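Local structure of small heat shock protein hsp20 family (4RZK) at residues A[8-12]-A[23-27]; A[29-35]-A[47-51]. The protein probably binds unfolded proteins as a small heat shock chaperone, this chain being the alpha-crystallin domain of a longer protein. All blocks are in the same frame, centred on the assembly; numbering follows the deposited sequence.

Contact 1. Residues A[8-12]-A[23-27]; sequences EPLAD and VAEVP
Glu25, Val23 and Leu10 bury the most surface in this contact, and backbone bonds hold all three. Glu25 N donates to Leu10 O over 2.9 Å, with an N-H...O angle of 166°. Further along, Asp12 and Val23 form a hydrogen-bonded pair: Asp12 N donates to Val23 O and Val23 N to Asp12 O, each at 2.9 Å. Between them Ala11 and Ala24 make a non-hydrogen-bonded pair, CA to CA 4.4 Å. The axes of strands 10-12 and 23-25 run at 169° to each other, as expected for the antiparallel hairpin of strands 6-16 and 19-25 in the immunoglobulin-like sandwich of an alpha-crystallin domain. On the face shared by Leu10, Val23 and Glu25, the Leu10 and Glu25 side chains cross obliquely, Leu10 CD1 lying 3.5 Å from Glu25 OE1. With CG anti to the carbonyl carbon (chi1 -58°) and the chain extended beyond it, Glu25 carries OE2 to salt bridges with Arg54 and Arg7 of the second subunit, which probably balance the charge of this buried carboxylate. Val23 rests on Val79 and Glu81 of strand 79-85. Where the strands part, one water accepts from Leu10 N at 2.9 Å and donates to Glu25 O at 2.7 Å.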
# COMPACT_ATOMS: atom_id res chain seq x y z
N GLU A 8 2.65 7.72 8.84
CA GLU A 8 1.33 7.42 9.32
C GLU A 8 0.53 6.87 8.17
O GLU A 8 0.35 7.52 7.17
CB GLU A 8 0.68 8.69 9.84
CG GLU A 8 -0.76 8.53 10.23
CD GLU A 8 -1.26 9.72 10.98
OE1 GLU A 8 -2.12 10.44 10.46
OE2 GLU A 8 -0.78 9.95 12.09
N PRO A 9 0.07 5.64 8.35
CA PRO A 9 -0.61 4.89 7.30
C PRO A 9 -1.97 5.44 6.97
O PRO A 9 -2.61 6.00 7.83
CB PRO A 9 -0.75 3.50 7.91
CG PRO A 9 -0.59 3.70 9.37
CD PRO A 9 0.38 4.80 9.50
N LEU A 10 -2.40 5.28 5.73
CA LEU A 10 -3.75 5.64 5.39
C LEU A 10 -4.65 4.64 6.08
O LEU A 10 -4.46 3.45 5.95
CB LEU A 10 -3.96 5.54 3.89
CG LEU A 10 -3.09 6.38 2.96
CD1 LEU A 10 -3.56 6.18 1.54
CD2 LEU A 10 -3.15 7.85 3.32
N ALA A 11 -5.64 5.15 6.79
CA ALA A 11 -6.53 4.30 7.55
C ALA A 11 -7.96 4.78 7.41
O ALA A 11 -8.22 5.96 7.43
CB ALA A 11 -6.13 4.31 9.00
N ASP A 12 -8.88 3.85 7.27
CA ASP A 12 -10.28 4.20 7.29
C ASP A 12 -10.99 3.34 8.30
O ASP A 12 -10.87 2.14 8.26
CB ASP A 12 -10.90 3.99 5.92
CG ASP A 12 -12.22 4.68 5.78
OD1 ASP A 12 -13.03 4.23 4.95
OD2 ASP A 12 -12.45 5.66 6.50
N VAL A 23 -9.40 -0.37 8.51
CA VAL A 23 -8.58 -0.69 7.36
C VAL A 23 -7.35 0.18 7.29
O VAL A 23 -7.44 1.38 7.37
CB VAL A 23 -9.37 -0.50 6.07
CG1 VAL A 23 -8.45 -0.55 4.87
CG2 VAL A 23 -10.45 -1.55 5.95
N ALA A 24 -6.19 -0.45 7.15
CA ALA A 24 -4.93 0.26 7.09
C ALA A 24 -4.05 -0.17 5.94
O ALA A 24 -3.88 -1.34 5.70
CB ALA A 24 -4.17 0.09 8.40
N GLU A 25 -3.45 0.80 5.27
CA GLU A 25 -2.52 0.48 4.22
C GLU A 25 -1.14 0.62 4.75
O GLU A 25 -0.72 1.68 5.16
CB GLU A 25 -2.65 1.47 3.11
CG GLU A 25 -4.02 1.54 2.53
CD GLU A 25 -3.95 2.24 1.22
OE1 GLU A 25 -2.90 2.81 0.91
OE2 GLU A 25 -4.94 2.20 0.48
N VAL A 26 -0.42 -0.47 4.70
CA VAL A 26 0.93 -0.47 5.18
C VAL A 26 1.82 -1.24 4.21
O VAL A 26 2.38 -2.26 4.57
CB VAL A 26 0.95 -1.19 6.52
CG1 VAL A 26 2.32 -1.75 6.81
CG2 VAL A 26 0.47 -0.28 7.62
N PRO A 27 1.96 -0.77 2.99
CA PRO A 27 2.72 -1.58 2.04
C PRO A 27 4.23 -1.53 2.28
O PRO A 27 4.76 -0.53 2.76
CB PRO A 27 2.35 -0.97 0.69
CG PRO A 27 2.03 0.44 1.00
CD PRO A 27 1.42 0.45 2.36
O HOH W 1 -0.48 4.11 3.95

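Contact 2. Residues A[29-35]-A[47-51]; sequences VNKEDIK and ITAKS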
# COMPACT_ATOMS: atom_id res chain seq x y z
N VAL A 29 5.63 -3.94 4.05
CA VAL A 29 5.84 -4.68 5.27
C VAL A 29 5.25 -6.08 5.19
O VAL A 29 4.18 -6.26 4.66
CB VAL A 29 5.24 -3.90 6.44
CG1 VAL A 29 5.25 -4.71 7.69
CG2 VAL A 29 6.01 -2.61 6.64
N ASN A 30 5.98 -7.07 5.70
CA ASN A 30 5.46 -8.43 5.76
C ASN A 30 4.51 -8.56 6.94
O ASN A 30 4.57 -7.75 7.87
CB ASN A 30 6.60 -9.45 5.90
CG ASN A 30 7.48 -9.51 4.68
OD1 ASN A 30 7.07 -9.97 3.63
ND2 ASN A 30 8.72 -9.05 4.82
N LYS A 31 3.64 -9.57 6.93
CA LYS A 31 2.57 -9.63 7.92
C LYS A 31 3.09 -9.87 9.36
O LYS A 31 2.52 -9.33 10.32
CB LYS A 31 1.53 -10.69 7.53
CG LYS A 31 1.98 -12.14 7.65
CD LYS A 31 0.77 -13.06 7.62
CE LYS A 31 1.15 -14.52 7.73
NZ LYS A 31 -0.09 -15.36 7.85
N GLU A 32 4.15 -10.65 9.50
CA GLU A 32 4.71 -10.90 10.83
C GLU A 32 5.34 -9.64 11.42
O GLU A 32 5.53 -9.54 12.63
CB GLU A 32 5.75 -12.03 10.80
CG GLU A 32 6.45 -12.24 9.49
CD GLU A 32 5.54 -12.89 8.46
OE1 GLU A 32 5.14 -14.06 8.66
OE2 GLU A 32 5.20 -12.20 7.47
N ASP A 33 5.66 -8.68 10.55
CA ASP A 33 6.25 -7.41 10.97
C ASP A 33 5.20 -6.41 11.43
O ASP A 33 5.51 -5.25 11.67
CB ASP A 33 7.05 -6.78 9.82
CG ASP A 33 8.40 -7.43 9.60
OD1 ASP A 33 8.96 -8.04 10.54
OD2 ASP A 33 8.91 -7.29 8.46
N ILE A 34 3.96 -6.87 11.54
CA ILE A 34 2.87 -6.01 11.96
C ILE A 34 2.44 -6.33 13.37
O ILE A 34 2.36 -7.49 13.75
CB ILE A 34 1.67 -6.15 11.01
CG1 ILE A 34 2.12 -5.94 9.56
CG2 ILE A 34 0.55 -5.18 11.39
CD1 ILE A 34 1.06 -6.23 8.54
N LYS A 35 2.15 -5.29 14.15
CA LYS A 35 1.59 -5.46 15.49
C LYS A 35 0.30 -4.66 15.64
O LYS A 35 0.26 -3.49 15.32
CB LYS A 35 2.58 -5.02 16.55
CG LYS A 35 3.94 -5.69 16.46
CD LYS A 35 3.82 -7.20 16.57
CE LYS A 35 4.96 -7.89 15.84
NZ LYS A 35 4.89 -9.37 15.96
N ILE A 47 -1.66 0.47 15.80
CA ILE A 47 -1.03 -0.35 14.77
C ILE A 47 0.43 -0.02 14.51
O ILE A 47 0.78 1.11 14.26
CB ILE A 47 -1.77 -0.21 13.43
CG1 ILE A 47 -3.18 -0.74 13.53
CG2 ILE A 47 -1.03 -0.94 12.34
CD1 ILE A 47 -4.10 -0.13 12.51
N THR A 48 1.29 -1.03 14.57
CA THR A 48 2.71 -0.87 14.33
C THR A 48 3.19 -1.77 13.22
O THR A 48 3.03 -2.96 13.30
CB THR A 48 3.49 -1.30 15.57
OG1 THR A 48 3.62 -0.20 16.46
CG2 THR A 48 4.84 -1.77 15.18
N ALA A 49 3.81 -1.21 12.20
CA ALA A 49 4.38 -2.00 11.12
C ALA A 49 5.82 -1.65 10.85
O ALA A 49 6.14 -0.49 10.67
CB ALA A 49 3.55 -1.84 9.87
N LYS A 50 6.70 -2.64 10.83
CA LYS A 50 8.12 -2.41 10.63
C LYS A 50 8.78 -3.26 9.56
O LYS A 50 8.59 -4.45 9.49
CB LYS A 50 8.87 -2.61 11.94
CG LYS A 50 9.55 -1.37 12.47
CD LYS A 50 9.31 -1.22 13.96
CE LYS A 50 8.90 0.20 14.30
NZ LYS A 50 10.07 1.11 14.30
N SER A 51 9.57 -2.63 8.72
CA SER A 51 10.34 -3.33 7.71
C SER A 51 11.51 -2.42 7.43
O SER A 51 11.48 -1.27 7.81
CB SER A 51 9.50 -3.59 6.47
OG SER A 51 9.95 -2.82 5.38
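Lys35 and Thr48 satisfy each other's backbone: Lys35 N donates to Thr48 O at 2.6 Å, and Thr48 N returns to Lys35 O at 2.8 Å with a nearly straight N-H...O angle of 174°. From Lys35 CB, 4.0 Å from Thr48 CB, the lysine chain bends at chi2 (-59°) and leads away. Beyond the non-hydrogen-bonded pair Ile34-Ala49, Lys50 N gives a 3.0 Å bond to Asp33 O. On the other edge of the strand, Ile47 and Ala49 bond through their backbones to Lys58 and Tyr56. Asp33 N and Ile34 N are taken up by Asn30 O and Lys31 O, which closes a 3-10 turn. Lys35 NZ to Glu32 O and Ser51 OG to Arg54 N are weak bonds. Asp33 OD2 and Lys50 O, both acceptors, form no hydrogen bond, and their close approach is doubtful. A glycine here would keep the carbonyl that takes Lys50 N, but would probably lose the side-chain cover beside Ser51 CB and leave the turn freer to flex. Val29 fills the inner side, with CG1 4.0 Å from Ala49 CB and CG2 3.6 Å from Ser51 CB. The whole is an antiparallel beta hairpin of the alpha-crystallin sandwich, entered through a 3-10 turn, with strand 34-39 outermost within this chain.

Overall arrangement
The two contacts come in series along the chain: contact 1 closes at residue 27 and contact 2 opens at residue 29, with strand 34-39 the next strand after 19-25. Each pairs the two strands of a beta hairpin, and their centres lie about 12 Å apart. They meet through side chains, Val26 packing on Ala49 and Ala24 CB lying 4.1 Å from Ile47 CD1, evidence that the hairpins face each other across the hydrophobic interior of the sandwich. Strand 55-61 also bridges them, since Tyr56 touches Pro9 and Val26 of contact 1 as well as Val29 and Ala49 of contact 2. Contact 1 reaches the second subunit through Glu25, among others, whereas contact 2 approaches it at Asn30, so the first probably matters more to the dimer.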